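Local coordinates for protein cellulose hydrolase (Bacillus licheniformis, PDB 4YZT) that hydrolyses beta-1,4 glycosidic bonds within cellulose, as a tri-modular endoglucanase of glycoside hydrolase family 5, subfamily 4, at residues A[85-90]-A[133-138]; A[320-325]-A[423-428]; A[327-330]-A[335-338]. One frame throughout, in Å; residues are numbered along the deposited sequence.

Contact 1. Residues A[85-90]-A[133-138]; sequences PEYPID and TLDKLG
Tyr87, in an irregular loop, comes up against Lys136 on helix 130-147, with 6.9 Å between their CA atoms. The loop residue has a left-handed helical backbone, and its side chain sets out toward the helix. The aliphatic chain of Lys136 lies over one face of the Tyr87 ring. Its CG sits above the ring centre, 3.6 Å from the Tyr87 centroid and 3° off the normal, a clear CH-pi contact. Lys136 is extended, with CG anti to the backbone N (chi1 175°), and it crosses the tyrosine side chain at about a right angle. At one end of the crossing Lys136 CB is 3.6 Å from Tyr87 CE2; at the other Lys136 CD is 3.6 Å from Tyr87 CE1. The lysine ammonium makes a cation-pi contact with Trp122. In the (beta/alpha)8 barrel the loop follows the second strand, 70-73, and the helix follows the third, 110-114, so the contact ties the loop between strand 70-73 and helix 91-105 to helix 130-147 at the barrel surface. Asp135 OD2 lies at the ring edge, in plane, 3.9 Å from Tyr87 CE2. A water in the same plane accepts from Tyr87 OH at 2.7 Å and donates to Asp135 OD2 at 2.5 Å. The same carboxylate oxygen forms a salt bridge with Lys139, which also bonds Pro85 O. One turn further on, Gln143 holds the loop backbone at Tyr87 O and Ile89 N.

Contact 2. Residues A[320-325]-A[423-428]; sequences DPVVKE and SQVMDI
Val322 sends its two methyls to different parts of 423-428. CG1 is anti to the backbone N (chi1 170°) and reaches the start of the strand. There it lies 3.7 Å from Gln424 NE2 and 3.9 Å from Ser423 O. CG2 meets Val425 CG2 at 3.8 Å, a purely apolar touch. The Gln424 chain leaves the backbone away from the helix, but bends at chi2 (-83°) and brings its amide nitrogen back to Val322, across that side chain at about a right angle. Gln424 OE1 is taken by Ile339 N, which anchors the amide. The contact buries Val425 N, which has no partner in the model. With both methyls of Val322 gone, as in an alanine here, a gap is likely to open between helix and strand, and Val425 CG2 would lose its apolar partner. Asp320 is the N-cap of the helix; its OD1 accepts from Val323 N at 3.2 Å, from above the carboxylate plane. Its OD2 forms a salt bridge with Lys283 and accepts a hydrogen bond from Trp284, which also touches Val322 and Gln424. Helix 321-330 of the catalytic barrel packs beside helix 280-296 and against strand 424-431 of the X2 module, between strands 409-418 and 338-347.

Contact 3. Residues A[327-330]-A[335-338]; sequences VIQA and PNAI
Gln329 and Ala330, in the last turn of helix 321-330, face Asn336 in the loop that follows. The chain leaves the helix, turns through four residues and comes back, so that the CA atoms of Ala330 and Pro335 are 5.6 Å apart. Asn336 has an extended backbone, and its side chain sets out toward the helix. Its CG is anti to the carbonyl carbon (chi1 -53°), which places the amide against the helix end. Asn336 OD1 lies close to Gln329 CB, at 3.2 Å, and 3.8 Å from Gln329 CG. Asn336 ND2 is 3.7 Å from Ala330 CB. The two side-chain amides do not pair: their planes are 87° apart, and the Gln329 chain bends at chi2 and carries its own amide away. The loop is the crossing from the catalytic barrel to the first strand, 338-347, of the X2 module. The buried Asn336 amide is used on both sides of this junction. Its ND2 donates to Asp288 OD1 on helix 280-296 and weakly to Ile326 O, while its OD1 accepts from Ala422 N, just before strand 424-431. These bonds hold the amide in its rotation. The loop backbone is gripped as well: Asn362 bonds Asn336 O and Asn364 bonds Pro335 O. On helix 280-296, Val291 packs on Ala330 and Arg292 touches Pro335.

Contacts 2 and 3 share helix 321-330, and their centres are 11 Å apart. Contact 3 is nested in the chain span that contact 2 closes. They touch where the loop enters strand 338-347: Gln424 CD packs 3.2 Å from Ala337 O. Both lie where the barrel meets the X2 module. Contact 1 lies on the opposite side of the chain's centre, with nearest atoms about 33 Å from contact 2 and about 30 Å from contact 3. None of the three supplies a residue to the glycan pocket. The span closed by contact 1 contains His116 and His117 of that pocket, and Trp304 and Asn306 precede helix 321-330 in the chain.

Contact 1. Residues A[85-90]-A[133-138]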
ATOM      1  N   PRO A  85     -20.201  23.933 -23.494  1.00 26.15           N
ATOM      2  CA  PRO A  85     -19.479  24.799 -22.555  1.00 26.15           C
ATOM      3  C   PRO A  85     -19.748  24.543 -21.066  1.00 25.93           C
ATOM      4  O   PRO A  85     -18.978  25.037 -20.246  1.00 28.85           O
ATOM      5  CB  PRO A  85     -19.973  26.196 -22.942  1.00 24.49           C
ATOM      6  CG  PRO A  85     -21.387  25.958 -23.355  1.00 26.58           C
ATOM      7  CD  PRO A  85     -21.374  24.620 -24.069  1.00 26.24           C
ATOM      8  N   GLU A  86     -20.799  23.806 -20.711  1.00 24.25           N
ATOM      9  CA  GLU A  86     -21.158  23.675 -19.296  1.00 23.70           C
ATOM     10  C   GLU A  86     -20.593  22.420 -18.623  1.00 23.60           C
ATOM     11  O   GLU A  86     -20.575  22.329 -17.395  1.00 22.27           O
ATOM     12  CB  GLU A  86     -22.677  23.702 -19.134  1.00 26.69           C
ATOM     13  CG  GLU A  86     -23.293  25.090 -19.338  1.00 33.25           C
ATOM     14  CD  GLU A  86     -22.447  26.215 -18.727  1.00 38.96           C
ATOM     15  OE1 GLU A  86     -22.272  26.248 -17.484  1.00 39.07           O
ATOM     16  OE2 GLU A  86     -21.951  27.069 -19.497  1.00 42.18           O
ATOM     17  N   TYR A  87     -20.135  21.463 -19.427  1.00 22.56           N
ATOM     18  CA  TYR A  87     -19.562  20.214 -18.909  1.00 19.79           C
ATOM     19  C   TYR A  87     -20.438  19.543 -17.832  1.00 19.08           C
ATOM     20  O   TYR A  87     -19.948  19.199 -16.746  1.00 17.25           O
ATOM     21  CB  TYR A  87     -18.157  20.475 -18.348  1.00 18.12           C
ATOM     22  CG  TYR A  87     -17.180  21.078 -19.356  1.00 19.25           C
ATOM     23  CD1 TYR A  87     -16.625  20.310 -20.382  1.00 16.79           C
ATOM     24  CD2 TYR A  87     -16.814  22.414 -19.271  1.00 20.46           C
ATOM     25  CE1 TYR A  87     -15.720  20.875 -21.303  1.00 17.71           C
ATOM     26  CE2 TYR A  87     -15.919  22.977 -20.170  1.00 20.87           C
ATOM     27  CZ  TYR A  87     -15.375  22.206 -21.177  1.00 20.01           C
ATOM     28  OH  TYR A  87     -14.497  22.797 -22.051  1.00 23.56           O
ATOM     29  N   PRO A  88     -21.739  19.353 -18.131  1.00 18.39           N
ATOM     30  CA  PRO A  88     -22.619  18.799 -17.098  1.00 17.49           C
ATOM     31  C   PRO A  88     -22.195  17.388 -16.700  1.00 19.91           C
ATOM     32  O   PRO A  88     -21.931  16.554 -17.563  1.00 19.46           O
ATOM     33  CB  PRO A  88     -23.996  18.805 -17.772  1.00 19.70           C
ATOM     34  CG  PRO A  88     -23.698  18.673 -19.225  1.00 20.51           C
ATOM     35  CD  PRO A  88     -22.411  19.434 -19.443  1.00 20.62           C
ATOM     36  N   ILE A  89     -22.101  17.136 -15.397  1.00 17.67           N
ATOM     37  CA  ILE A  89     -21.785  15.800 -14.925  1.00 17.39           C
ATOM     38  C   ILE A  89     -23.055  14.951 -15.002  1.00 17.50           C
ATOM     39  O   ILE A  89     -24.136  15.398 -14.606  1.00 16.76           O
ATOM     40  CB  ILE A  89     -21.212  15.823 -13.494  1.00 17.52           C
ATOM     41  CG1 ILE A  89     -19.844  16.503 -13.493  1.00 16.08           C
ATOM     42  CG2 ILE A  89     -21.098  14.416 -12.934  1.00 14.78           C
ATOM     43  CD1 ILE A  89     -19.381  17.010 -12.133  1.00 13.70           C
ATOM     44  N   ASP A  90     -22.906  13.749 -15.560  1.00 17.36           N
ATOM     45  CA  ASP A  90     -23.987  12.777 -15.667  1.00 21.09           C
ATOM     46  C   ASP A  90     -24.746  12.607 -14.345  1.00 16.41           C
ATOM     47  O   ASP A  90     -24.139  12.360 -13.310  1.00 15.68           O
ATOM     48  CB  ASP A  90     -23.409  11.442 -16.116  1.00 23.36           C
ATOM     49  CG  ASP A  90     -24.453  10.363 -16.219  1.00 29.86           C
ATOM     50  OD1 ASP A  90     -24.698   9.687 -15.197  1.00 31.85           O
ATOM     51  OD2 ASP A  90     -25.023  10.177 -17.323  1.00 31.58           O
ATOM     52  N   THR A 133      -8.660  24.250 -20.079  1.00 17.49           N
ATOM     53  CA  THR A 133      -8.632  23.184 -19.076  1.00 16.10           C
ATOM     54  C   THR A 133      -9.090  23.685 -17.709  1.00 17.57           C
ATOM     55  O   THR A 133      -9.883  23.030 -17.017  1.00 15.87           O
ATOM     56  CB  THR A 133      -7.214  22.576 -18.950  1.00 16.50           C
ATOM     57  OG1 THR A 133      -6.768  22.148 -20.242  1.00 19.04           O
ATOM     58  CG2 THR A 133      -7.221  21.384 -17.986  1.00 16.56           C
ATOM     59  N   LEU A 134      -8.584  24.854 -17.330  1.00 17.17           N
ATOM     60  CA  LEU A 134      -8.917  25.448 -16.044  1.00 17.50           C
ATOM     61  C   LEU A 134     -10.390  25.865 -16.003  1.00 16.83           C
ATOM     62  O   LEU A 134     -11.044  25.715 -14.972  1.00 16.90           O
ATOM     63  CB  LEU A 134      -8.007  26.641 -15.753  1.00 20.09           C
ATOM     64  CG  LEU A 134      -8.135  27.282 -14.369  1.00 21.36           C
ATOM     65  CD1 LEU A 134      -7.694  26.323 -13.270  1.00 20.21           C
ATOM     66  CD2 LEU A 134      -7.334  28.595 -14.314  1.00 22.65           C
ATOM     67  N   ASP A 135     -10.901  26.378 -17.124  1.00 16.51           N
ATOM     68  CA  ASP A 135     -12.316  26.698 -17.237  1.00 19.55           C
ATOM     69  C   ASP A 135     -13.160  25.455 -17.005  1.00 20.10           C
ATOM     70  O   ASP A 135     -14.100  25.478 -16.218  1.00 23.00           O
ATOM     71  CB  ASP A 135     -12.637  27.303 -18.609  1.00 20.40           C
ATOM     72  CG  ASP A 135     -14.129  27.482 -18.833  0.72 20.62           C
ATOM     73  OD1 ASP A 135     -14.711  28.420 -18.245  0.85 22.90           O
ATOM     74  OD2 ASP A 135     -14.713  26.695 -19.615  1.00 20.77           O
ATOM     75  N   LYS A 136     -12.799  24.364 -17.672  1.00 17.44           N
ATOM     76  CA  LYS A 136     -13.479  23.088 -17.496  1.00 16.15           C
ATOM     77  C   LYS A 136     -13.405  22.549 -16.052  1.00 17.26           C
ATOM     78  O   LYS A 136     -14.410  22.103 -15.506  1.00 17.12           O
ATOM     79  CB  LYS A 136     -12.897  22.052 -18.452  1.00 15.41           C
ATOM     80  CG  LYS A 136     -13.466  20.638 -18.266  1.00 15.82           C
ATOM     81  CD  LYS A 136     -12.950  19.695 -19.350  1.00 16.41           C
ATOM     82  CE  LYS A 136     -13.316  18.253 -19.042  1.00 16.26           C
ATOM     83  NZ  LYS A 136     -12.840  17.327 -20.084  1.00 15.89           N
ATOM     84  N   LEU A 137     -12.219  22.580 -15.446  1.00 14.78           N
ATOM     85  CA  LEU A 137     -12.063  22.091 -14.081  1.00 14.40           C
ATOM     86  C   LEU A 137     -12.909  22.913 -13.094  1.00 16.13           C
ATOM     87  O   LEU A 137     -13.555  22.349 -12.199  1.00 15.14           O
ATOM     88  CB  LEU A 137     -10.582  22.098 -13.676  1.00 13.08           C
ATOM     89  CG  LEU A 137     -10.193  21.592 -12.272  1.00 12.38           C
ATOM     90  CD1 LEU A 137     -10.618  20.144 -12.052  1.00 13.03           C
ATOM     91  CD2 LEU A 137      -8.701  21.728 -12.043  1.00 12.12           C
ATOM     92  N   GLY A 138     -12.914  24.233 -13.263  1.00 14.46           N
ATOM     93  CA  GLY A 138     -13.769  25.100 -12.476  1.00 14.88           C
ATOM     94  C   GLY A 138     -15.239  24.719 -12.563  1.00 18.20           C
ATOM     95  O   GLY A 138     -15.948  24.682 -11.554  1.00 17.25           O
TER
HETATM   96  O   HOH W   1     -13.574  25.192 -21.191  1.00 23.74           O

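Contact 2. Residues A[320-325]-A[423-428]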
ATOM      1  N   ASP A 320      -3.905  -9.925   5.407  1.00 15.39           N
ATOM      2  CA  ASP A 320      -2.873  -9.920   6.442  1.00 14.49           C
ATOM      3  C   ASP A 320      -3.474  -9.213   7.651  1.00 13.77           C
ATOM      4  O   ASP A 320      -3.443  -7.991   7.733  1.00 11.18           O
ATOM      5  CB  ASP A 320      -1.604  -9.206   5.953  1.00 17.17           C
ATOM      6  CG  ASP A 320      -0.472  -9.227   6.977  1.00 18.77           C
ATOM      7  OD1 ASP A 320      -0.716  -9.590   8.144  1.00 17.37           O
ATOM      8  OD2 ASP A 320       0.668  -8.871   6.607  1.00 17.93           O
ATOM      9  N   PRO A 321      -4.058  -9.977   8.575  1.00 13.86           N
ATOM     10  CA  PRO A 321      -4.784  -9.338   9.672  1.00 14.59           C
ATOM     11  C   PRO A 321      -3.853  -8.619  10.639  1.00 15.65           C
ATOM     12  O   PRO A 321      -4.262  -7.645  11.272  1.00 14.52           O
ATOM     13  CB  PRO A 321      -5.469 -10.511  10.369  1.00 16.80           C
ATOM     14  CG  PRO A 321      -5.499 -11.585   9.356  1.00 16.90           C
ATOM     15  CD  PRO A 321      -4.277 -11.435   8.550  1.00 15.06           C
ATOM     16  N   VAL A 322      -2.629  -9.118  10.769  1.00 13.88           N
ATOM     17  CA  VAL A 322      -1.667  -8.522  11.689  1.00 13.58           C
ATOM     18  C   VAL A 322      -1.267  -7.122  11.232  1.00 14.58           C
ATOM     19  O   VAL A 322      -1.255  -6.188  12.041  1.00 14.92           O
ATOM     20  CB  VAL A 322      -0.409  -9.397  11.837  1.00 12.84           C
ATOM     21  CG1 VAL A 322       0.684  -8.653  12.595  1.00 13.95           C
ATOM     22  CG2 VAL A 322      -0.768 -10.720  12.515  1.00 14.05           C
ATOM     23  N   VAL A 323      -0.945  -6.960   9.949  1.00 11.27           N
ATOM     24  CA  VAL A 323      -0.524  -5.642   9.487  1.00 11.29           C
ATOM     25  C   VAL A 323      -1.697  -4.650   9.641  1.00 11.96           C
ATOM     26  O   VAL A 323      -1.480  -3.487   9.996  1.00 12.79           O
ATOM     27  CB  VAL A 323       0.010  -5.671   8.034  1.00 11.12           C
ATOM     28  CG1 VAL A 323      -1.132  -5.752   7.008  1.00 11.46           C
ATOM     29  CG2 VAL A 323       0.866  -4.451   7.769  1.00 10.96           C
ATOM     30  N   LYS A 324      -2.925  -5.114   9.421  1.00 12.44           N
ATOM     31  CA  LYS A 324      -4.102  -4.280   9.650  1.00 16.88           C
ATOM     32  C   LYS A 324      -4.197  -3.838  11.112  1.00 17.36           C
ATOM     33  O   LYS A 324      -4.443  -2.666  11.403  1.00 13.68           O
ATOM     34  CB  LYS A 324      -5.392  -5.016   9.262  1.00 17.82           C
ATOM     35  CG  LYS A 324      -6.680  -4.189   9.495  1.00 17.84           C
ATOM     36  CD  LYS A 324      -7.411  -4.557  10.788  1.00 23.44           C
ATOM     37  CE  LYS A 324      -8.073  -5.914  10.695  1.00 26.20           C
ATOM     38  NZ  LYS A 324      -8.942  -6.205  11.880  1.00 26.13           N
ATOM     39  N   GLU A 325      -4.011  -4.777  12.033  1.00 14.36           N
ATOM     40  CA  GLU A 325      -4.105  -4.443  13.446  1.00 14.86           C
ATOM     41  C   GLU A 325      -2.989  -3.482  13.853  1.00 12.90           C
ATOM     42  O   GLU A 325      -3.203  -2.598  14.688  1.00 13.24           O
ATOM     43  CB  GLU A 325      -4.065  -5.700  14.323  1.00 14.24           C
ATOM     44  CG  GLU A 325      -5.213  -6.689  14.100  1.00 16.97           C
ATOM     45  CD  GLU A 325      -6.604  -6.124  14.382  0.63 19.78           C
ATOM     46  OE1 GLU A 325      -6.730  -5.013  14.947  1.00 20.00           O
ATOM     47  OE2 GLU A 325      -7.587  -6.825  14.052  0.69 21.71           O
ATOM     48  N   SER A 423      -1.207  -8.103  18.540  1.00 17.09           N
ATOM     49  CA  SER A 423      -0.526  -9.379  18.706  1.00 17.50           C
ATOM     50  C   SER A 423       0.338  -9.671  17.481  1.00 17.52           C
ATOM     51  O   SER A 423       0.050  -9.210  16.382  1.00 18.36           O
ATOM     52  CB  SER A 423      -1.524 -10.518  18.911  1.00 18.32           C
ATOM     53  OG  SER A 423      -2.189 -10.395  20.158  1.00 19.96           O
ATOM     54  N   GLN A 424       1.396 -10.438  17.688  1.00 16.69           N
ATOM     55  CA  GLN A 424       2.236 -10.903  16.593  1.00 15.89           C
ATOM     56  C   GLN A 424       1.958 -12.388  16.371  1.00 19.16           C
ATOM     57  O   GLN A 424       1.803 -13.147  17.333  1.00 19.17           O
ATOM     58  CB  GLN A 424       3.706 -10.660  16.917  1.00 16.45           C
ATOM     59  CG  GLN A 424       4.108  -9.193  16.920  1.00 16.18           C
ATOM     60  CD  GLN A 424       4.397  -8.685  15.525  1.00 15.84           C
ATOM     61  OE1 GLN A 424       5.451  -8.965  14.952  1.00 14.92           O
ATOM     62  NE2 GLN A 424       3.449  -7.967  14.957  1.00 15.81           N
ATOM     63  N   VAL A 425       1.879 -12.794  15.110  1.00 16.48           N
ATOM     64  CA  VAL A 425       1.631 -14.194  14.757  1.00 18.38           C
ATOM     65  C   VAL A 425       2.787 -14.801  13.952  1.00 17.11           C
ATOM     66  O   VAL A 425       3.106 -14.325  12.866  1.00 21.21           O
ATOM     67  CB  VAL A 425       0.349 -14.339  13.932  1.00 19.18           C
ATOM     68  CG1 VAL A 425       0.142 -15.798  13.522  1.00 21.28           C
ATOM     69  CG2 VAL A 425      -0.851 -13.784  14.694  1.00 20.77           C
ATOM     70  N   MET A 426       3.405 -15.854  14.477  1.00 18.88           N
ATOM     71  CA  MET A 426       4.507 -16.520  13.785  1.00 18.20           C
ATOM     72  C   MET A 426       4.053 -17.828  13.133  1.00 20.02           C
ATOM     73  O   MET A 426       3.567 -18.727  13.818  1.00 21.82           O
ATOM     74  CB  MET A 426       5.654 -16.795  14.763  1.00 22.09           C
ATOM     75  CG  MET A 426       6.923 -17.341  14.126  1.00 22.44           C
ATOM     76  SD  MET A 426       8.209 -17.683  15.346  1.00 28.35           S
ATOM     77  CE  MET A 426       7.600 -19.195  16.058  1.00 19.86           C
ATOM     78  N   ASP A 427       4.212 -17.937  11.815  1.00 17.73           N
ATOM     79  CA  ASP A 427       3.893 -19.182  11.125  1.00 16.80           C
ATOM     80  C   ASP A 427       5.048 -20.159  11.277  1.00 17.53           C
ATOM     81  O   ASP A 427       6.210 -19.783  11.101  1.00 16.00           O
ATOM     82  CB  ASP A 427       3.615 -18.943   9.640  1.00 18.45           C
ATOM     83  CG  ASP A 427       2.249 -18.335   9.375  1.00 22.80           C
ATOM     84  OD1 ASP A 427       1.518 -18.000  10.328  1.00 24.59           O
ATOM     85  OD2 ASP A 427       1.909 -18.182   8.185  1.00 24.94           O
ATOM     86  N   ILE A 428       4.728 -21.398  11.638  1.00 16.91           N
ATOM     87  CA  ILE A 428       5.717 -22.462  11.653  1.00 16.94           C
ATOM     88  C   ILE A 428       5.521 -23.268  10.367  1.00 16.84           C
ATOM     89  O   ILE A 428       4.506 -23.924  10.199  1.00 19.48           O
ATOM     90  CB  ILE A 428       5.575 -23.365  12.885  1.00 20.80           C
ATOM     91  CG1 ILE A 428       5.601 -22.527  14.166  1.00 24.55           C
ATOM     92  CG2 ILE A 428       6.657 -24.450  12.869  1.00 21.76           C
ATOM     93  CD1 ILE A 428       6.816 -22.735  15.033  1.00 27.65           C
TER

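Contact 3. Residues A[327-330]-A[335-338]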
ATOM      1  N   VAL A 327      -1.726  -1.148  11.928  1.00 11.00           N
ATOM      2  CA  VAL A 327      -2.123   0.188  11.466  1.00 10.92           C
ATOM      3  C   VAL A 327      -3.166   0.821  12.394  1.00 12.11           C
ATOM      4  O   VAL A 327      -3.070   1.992  12.742  1.00 11.88           O
ATOM      5  CB  VAL A 327      -2.671   0.130  10.015  1.00 14.91           C
ATOM      6  CG1 VAL A 327      -3.403   1.421   9.638  1.00  9.81           C
ATOM      7  CG2 VAL A 327      -1.530  -0.147   9.029  1.00 11.48           C
ATOM      8  N   ILE A 328      -4.143   0.025  12.806  1.00 11.79           N
ATOM      9  CA  ILE A 328      -5.183   0.456  13.737  1.00 14.87           C
ATOM     10  C   ILE A 328      -4.619   0.955  15.077  1.00 17.60           C
ATOM     11  O   ILE A 328      -5.032   2.000  15.590  1.00 16.46           O
ATOM     12  CB  ILE A 328      -6.169  -0.706  13.987  1.00 16.93           C
ATOM     13  CG1 ILE A 328      -6.919  -1.008  12.690  1.00 17.33           C
ATOM     14  CG2 ILE A 328      -7.132  -0.391  15.142  1.00 17.50           C
ATOM     15  CD1 ILE A 328      -7.606   0.202  12.095  1.00 16.11           C
ATOM     16  N   GLN A 329      -3.677   0.206  15.637  1.00 14.78           N
ATOM     17  CA  GLN A 329      -3.075   0.578  16.919  1.00 15.52           C
ATOM     18  C   GLN A 329      -2.102   1.755  16.752  1.00 13.49           C
ATOM     19  O   GLN A 329      -2.180   2.756  17.471  1.00 13.85           O
ATOM     20  CB  GLN A 329      -2.365  -0.631  17.528  1.00 16.96           C
ATOM     21  CG  GLN A 329      -3.320  -1.762  17.900  1.00 15.29           C
ATOM     22  CD  GLN A 329      -4.282  -1.354  18.995  1.00 22.57           C
ATOM     23  OE1 GLN A 329      -3.900  -0.670  19.945  1.00 21.27           O
ATOM     24  NE2 GLN A 329      -5.542  -1.774  18.873  1.00 25.12           N
ATOM     25  N   ALA A 330      -1.199   1.642  15.784  1.00 12.70           N
ATOM     26  CA  ALA A 330      -0.222   2.696  15.563  1.00 12.48           C
ATOM     27  C   ALA A 330      -0.903   4.021  15.192  1.00 12.75           C
ATOM     28  O   ALA A 330      -0.435   5.091  15.575  1.00 12.05           O
ATOM     29  CB  ALA A 330       0.769   2.284  14.482  1.00 11.57           C
ATOM     30  N   PRO A 335       2.235   2.000  20.220  1.00 19.21           N
ATOM     31  CA  PRO A 335       3.306   1.204  19.613  1.00 15.35           C
ATOM     32  C   PRO A 335       3.030  -0.304  19.638  1.00 16.89           C
ATOM     33  O   PRO A 335       2.419  -0.823  20.581  1.00 16.48           O
ATOM     34  CB  PRO A 335       4.520   1.541  20.475  1.00 24.44           C
ATOM     35  CG  PRO A 335       4.205   2.908  21.030  1.00 27.20           C
ATOM     36  CD  PRO A 335       2.732   2.874  21.294  1.00 24.44           C
ATOM     37  N   ASN A 336       3.497  -0.984  18.595  1.00 18.37           N
ATOM     38  CA  ASN A 336       3.341  -2.425  18.452  1.00 19.60           C
ATOM     39  C   ASN A 336       4.678  -3.140  18.547  1.00 20.16           C
ATOM     40  O   ASN A 336       5.665  -2.711  17.935  1.00 17.88           O
ATOM     41  CB  ASN A 336       2.692  -2.763  17.105  1.00 17.87           C
ATOM     42  CG  ASN A 336       1.397  -2.020  16.883  1.00 19.24           C
ATOM     43  OD1 ASN A 336       0.355  -2.392  17.429  1.00 18.26           O
ATOM     44  ND2 ASN A 336       1.449  -0.968  16.068  1.00 15.19           N
ATOM     45  N   ALA A 337       4.704  -4.237  19.296  1.00 16.04           N
ATOM     46  CA  ALA A 337       5.883  -5.085  19.342  1.00 16.30           C
ATOM     47  C   ALA A 337       6.034  -5.817  17.997  1.00 18.94           C
ATOM     48  O   ALA A 337       5.041  -6.179  17.357  1.00 18.28           O
ATOM     49  CB  ALA A 337       5.785  -6.067  20.504  1.00 17.52           C
ATOM     50  N   ILE A 338       7.276  -6.014  17.566  1.00 17.09           N
ATOM     51  CA  ILE A 338       7.550  -6.697  16.309  1.00 14.41           C
ATOM     52  C   ILE A 338       8.493  -7.882  16.561  1.00 16.02           C
ATOM     53  O   ILE A 338       9.581  -7.706  17.133  1.00 17.59           O
ATOM     54  CB  ILE A 338       8.181  -5.735  15.265  1.00 16.71           C
ATOM     55  CG1 ILE A 338       7.324  -4.474  15.083  1.00 18.40           C
ATOM     56  CG2 ILE A 338       8.372  -6.449  13.939  1.00 14.88           C
ATOM     57  CD1 ILE A 338       5.964  -4.720  14.417  1.00 19.47           C
TER